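Local coordinates for kojibiose phosphorylase (Gut metagenome, PDB 6W0P), which is a phosphorylase of glycosyl hydrolase family 65, with N-terminal, central catalytic and C-terminal family domains, at residues A[371-374]-A[375-379]; A[35-38]-A[39-42]. One frame throughout, in Å; residues are numbered along the deposited sequence.

Contact 1. Residues A[371-374]-A[375-379]; sequences LIMF and RYNTL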
loop_
_atom_site.group_PDB
_atom_site.type_symbol
_atom_site.label_atom_id
_atom_site.label_comp_id
_atom_site.label_asym_id
_atom_site.label_seq_id
_atom_site.Cartn_x
_atom_site.Cartn_y
_atom_site.Cartn_z
ATOM N N LEU A 371 0.873 -2.245 33.096
ATOM C CA LEU A 371 0.576 -2.559 31.676
ATOM C C LEU A 371 -0.665 -1.782 31.216
ATOM O O LEU A 371 -0.601 -1.199 30.119
ATOM C CB LEU A 371 0.399 -4.066 31.488
ATOM C CG LEU A 371 1.706 -4.832 31.424
ATOM C CD1 LEU A 371 1.462 -6.328 31.353
ATOM C CD2 LEU A 371 2.526 -4.379 30.235
ATOM N N ILE A 372 -1.737 -1.726 32.019
ATOM C CA ILE A 372 -2.961 -0.946 31.659
ATOM C C ILE A 372 -2.686 0.564 31.778
ATOM O O ILE A 372 -3.191 1.310 30.928
ATOM C CB ILE A 372 -4.153 -1.419 32.484
ATOM C CG1 ILE A 372 -4.457 -2.886 32.188
ATOM C CG2 ILE A 372 -5.366 -0.548 32.247
ATOM C CD1 ILE A 372 -4.984 -3.653 33.389
ATOM N N MET A 373 -1.869 1.008 32.737
ATOM C CA MET A 373 -1.587 2.459 32.956
ATOM C C MET A 373 -0.801 2.984 31.757
ATOM O O MET A 373 -0.992 4.170 31.351
ATOM C CB MET A 373 -0.779 2.712 34.234
ATOM C CG MET A 373 -1.574 2.556 35.525
ATOM S SD MET A 373 -3.143 3.407 35.564
ATOM C CE MET A 373 -2.615 5.095 35.294
ATOM N N PHE A 374 0.027 2.130 31.160
ATOM C CA PHE A 374 0.715 2.519 29.912
ATOM C C PHE A 374 -0.346 3.032 28.939
ATOM O O PHE A 374 -0.071 4.043 28.267
ATOM C CB PHE A 374 1.529 1.386 29.288
ATOM C CG PHE A 374 1.785 1.638 27.826
ATOM C CD1 PHE A 374 2.652 2.638 27.417
ATOM C CD2 PHE A 374 1.100 0.926 26.860
ATOM C CE1 PHE A 374 2.877 2.880 26.071
ATOM C CE2 PHE A 374 1.312 1.178 25.515
ATOM C CZ PHE A 374 2.202 2.156 25.123
ATOM N N ARG A 375 -1.486 2.338 28.842
ATOM C CA ARG A 375 -2.587 2.679 27.899
ATOM C C ARG A 375 -3.338 3.919 28.397
ATOM O O ARG A 375 -3.732 4.735 27.571
ATOM C CB ARG A 375 -3.539 1.495 27.711
ATOM C CG ARG A 375 -2.868 0.270 27.107
ATOM C CD ARG A 375 -2.278 0.495 25.717
ATOM N NE ARG A 375 -1.990 -0.779 25.052
ATOM C CZ ARG A 375 -1.581 -0.931 23.799
ATOM N NH1 ARG A 375 -1.389 0.115 23.018
ATOM N NH2 ARG A 375 -1.361 -2.145 23.324
ATOM N N TYR A 376 -3.570 4.043 29.698
ATOM C CA TYR A 376 -4.209 5.254 30.260
ATOM C C TYR A 376 -3.339 6.451 29.879
ATOM O O TYR A 376 -3.875 7.477 29.449
ATOM C CB TYR A 376 -4.422 5.191 31.776
ATOM C CG TYR A 376 -5.104 6.443 32.252
ATOM C CD1 TYR A 376 -6.469 6.616 32.096
ATOM C CD2 TYR A 376 -4.356 7.524 32.694
ATOM C CE1 TYR A 376 -7.086 7.809 32.439
ATOM C CE2 TYR A 376 -4.954 8.723 33.044
ATOM C CZ TYR A 376 -6.322 8.871 32.911
ATOM O OH TYR A 376 -6.886 10.062 33.266
ATOM N N ASN A 377 -2.020 6.304 29.974
ATOM C CA ASN A 377 -1.080 7.439 29.811
ATOM C C ASN A 377 -0.849 7.723 28.324
ATOM O O ASN A 377 -0.111 8.679 28.046
ATOM C CB ASN A 377 0.214 7.211 30.596
ATOM C CG ASN A 377 0.013 7.290 32.093
ATOM O OD1 ASN A 377 -0.689 8.175 32.582
ATOM N ND2 ASN A 377 0.626 6.382 32.835
ATOM N N THR A 378 -1.423 6.923 27.414
ATOM C CA THR A 378 -1.369 7.143 25.941
ATOM C C THR A 378 -2.798 7.310 25.410
ATOM O O THR A 378 -2.986 7.152 24.190
ATOM C CB THR A 378 -0.627 6.013 25.205
ATOM O OG1 THR A 378 -1.040 4.744 25.723
ATOM C CG2 THR A 378 0.872 6.162 25.327
ATOM N N LEU A 379 -3.750 7.653 26.283
ATOM C CA LEU A 379 -5.147 7.987 25.893
ATOM C C LEU A 379 -5.169 9.134 24.872
ATOM O O LEU A 379 -5.958 9.052 23.931
ATOM C CB LEU A 379 -5.979 8.362 27.126
ATOM C CG LEU A 379 -7.059 7.362 27.531
ATOM C CD1 LEU A 379 -7.926 7.921 28.663
ATOM C CD2 LEU A 379 -7.935 6.971 26.347
#

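Contact 2. Residues A[35-38]-A[39-42]; sequences LGNE and YSGT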
loop_
_atom_site.group_PDB
_atom_site.type_symbol
_atom_site.label_atom_id
_atom_site.label_comp_id
_atom_site.label_asym_id
_atom_site.label_seq_id
_atom_site.Cartn_x
_atom_site.Cartn_y
_atom_site.Cartn_z
ATOM N N LEU A 35 19.907 -9.635 28.660
ATOM C CA LEU A 35 19.461 -9.206 30.008
ATOM C C LEU A 35 18.447 -8.073 29.841
ATOM O O LEU A 35 18.490 -7.353 28.813
ATOM C CB LEU A 35 20.670 -8.738 30.827
ATOM C CG LEU A 35 21.753 -9.781 31.085
ATOM C CD1 LEU A 35 22.872 -9.184 31.929
ATOM C CD2 LEU A 35 21.169 -10.993 31.764
ATOM N N GLY A 36 17.549 -7.941 30.807
ATOM C CA GLY A 36 16.553 -6.863 30.826
ATOM C C GLY A 36 16.035 -6.657 32.223
ATOM O O GLY A 36 15.996 -7.639 32.986
ATOM N N ASN A 37 15.697 -5.424 32.563
ATOM C CA ASN A 37 15.151 -5.090 33.899
ATOM C C ASN A 37 13.964 -4.141 33.705
ATOM O O ASN A 37 13.713 -3.387 34.636
ATOM C CB ASN A 37 16.255 -4.573 34.826
ATOM C CG ASN A 37 16.897 -3.269 34.380
ATOM O OD1 ASN A 37 16.535 -2.700 33.352
ATOM N ND2 ASN A 37 17.856 -2.779 35.158
ATOM N N GLU A 38 13.250 -4.275 32.570
ATOM C CA GLU A 38 12.076 -3.472 32.114
ATOM C C GLU A 38 12.499 -2.047 31.740
ATOM O O GLU A 38 12.151 -1.581 30.638
ATOM C CB GLU A 38 10.980 -3.347 33.175
ATOM C CG GLU A 38 9.745 -2.638 32.643
ATOM C CD GLU A 38 8.816 -2.066 33.699
ATOM O OE1 GLU A 38 8.400 -2.845 34.585
ATOM O OE2 GLU A 38 8.488 -0.849 33.613
ATOM N N TYR A 39 13.212 -1.367 32.638
ATOM C CA TYR A 39 13.746 -0.007 32.395
ATOM C C TYR A 39 14.680 -0.034 31.196
ATOM O O TYR A 39 14.686 0.899 30.397
ATOM C CB TYR A 39 14.496 0.476 33.631
ATOM C CG TYR A 39 15.189 1.808 33.506
ATOM C CD1 TYR A 39 14.487 3.004 33.635
ATOM C CD2 TYR A 39 16.562 1.864 33.357
ATOM C CE1 TYR A 39 15.135 4.228 33.573
ATOM C CE2 TYR A 39 17.225 3.081 33.285
ATOM C CZ TYR A 39 16.514 4.265 33.421
ATOM O OH TYR A 39 17.190 5.442 33.388
ATOM N N SER A 40 15.489 -1.083 31.124
ATOM C CA SER A 40 16.602 -1.203 30.157
ATOM C C SER A 40 16.764 -2.668 29.737
ATOM O O SER A 40 16.362 -3.570 30.492
ATOM C CB SER A 40 17.869 -0.635 30.748
ATOM O OG SER A 40 18.325 -1.433 31.839
ATOM N N GLY A 41 17.349 -2.875 28.564
ATOM C CA GLY A 41 17.782 -4.197 28.111
ATOM C C GLY A 41 19.053 -4.122 27.304
ATOM O O GLY A 41 19.255 -3.102 26.592
ATOM N N THR A 42 19.846 -5.193 27.350
ATOM C CA THR A 42 21.029 -5.331 26.480
ATOM C C THR A 42 21.011 -6.708 25.845
ATOM O O THR A 42 20.815 -7.687 26.574
ATOM C CB THR A 42 22.335 -5.083 27.249
ATOM O OG1 THR A 42 22.397 -6.034 28.314
ATOM C CG2 THR A 42 22.393 -3.681 27.802
#

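Contact 1. Residues A[371-374]-A[375-379]
T378 OG1 donates a hydrogen bond to F374 O at 2.8 Å, tilted 22° out of the carbonyl plane. The same hydroxyl oxygen lies over the centre of the F374 ring, 4.1 Å above one face, and T378 CG2 comes to 3.9 Å from F374 CE1. F374 reaches this place because its CG is anti to the backbone N (chi1 159°). R375 CD packs 3.6 Å from F374 CD2, and F374 CE2 sits over one face of the guanidinium, whose plane is turned 48° from the ring. R375 NH2 goes on to a salt bridge with E353 OE1. Further round the helix, M373 bends at chi2 and chi3 and runs beside Y376, bringing its CE to 4.0 Å from Y376 CB, while Y376 OH is hydrogen-bonded to E446 OE1. The backbone under these side chains is the last turn of helix 365-376: Y376 N bonds to I372 O at 3.0 Å and N377 N to M373 O at 2.7 Å, after which a type I turn from Y376 to L379 leads into helix 379-388. The threonine hydroxyl, bonded to F374 O and set over the F374 ring, thus ties the link between the helices to the last turn by polar and ring contacts together.

Contact 2. Residues A[35-38]-A[39-42]
A tight beta hairpin joins strands 35-36 and 40-42, and its turn is held by N37 and S40. N37 OD1 accepts two hydrogen bonds from S40: one from the backbone N at 2.9 Å, almost in line with the side-chain C=O (172°), and one from OG at 2.7 Å, tilted 31° from the amide plane. In both residues a first torsion near +60° sets the side chain between the residue's own N and carbonyl carbon, which brings amide and hydroxyl together. N37 N returns a bond to S40 O at 2.9 Å, so the two residues are tied in both directions. At the tip, E38 has the positive phi and negative psi of a classic gamma turn, closed by a hydrogen bond from Y39 N to N37 O at 2.9 Å, its donor well out of the carbonyl plane. The strands are antiparallel: L35 and T42 form a hydrogen-bonded pair, with T42 N to L35 O at 2.9 Å, and G36 and G41 follow as a non-hydrogen-bonded pair whose CA atoms approach to 4.0 Å. Strand 58-60 extends this small sheet on the side of 40-42. N37 ND2 bonds to the carbonyl oxygens of D146 and C150, while the E38 carboxylate bonds to N332 and to the backbone N of H326 and F328.

Both contacts are mainly buried and local, but they lie in different domains: contact 1 in the central catalytic domain of family 65, contact 2 in the N-terminal domain. Their centres are 20 Å apart and their nearest atoms about 7 Å apart, without touching, and they share no secondary-structure element. Contact 1 ends a helix, combining backbone bonds with aromatic, aliphatic and guanidinium packing, and its N377 is exposed. In contact 2 all eight residues are buried, and hydrogen bonding dominates the chemistry across the hairpin. Outside partners of both contacts fall close together in sequence: N377 ND2 bonds to P330 O, and the E38 carboxylate to F328 N and N332 ND2.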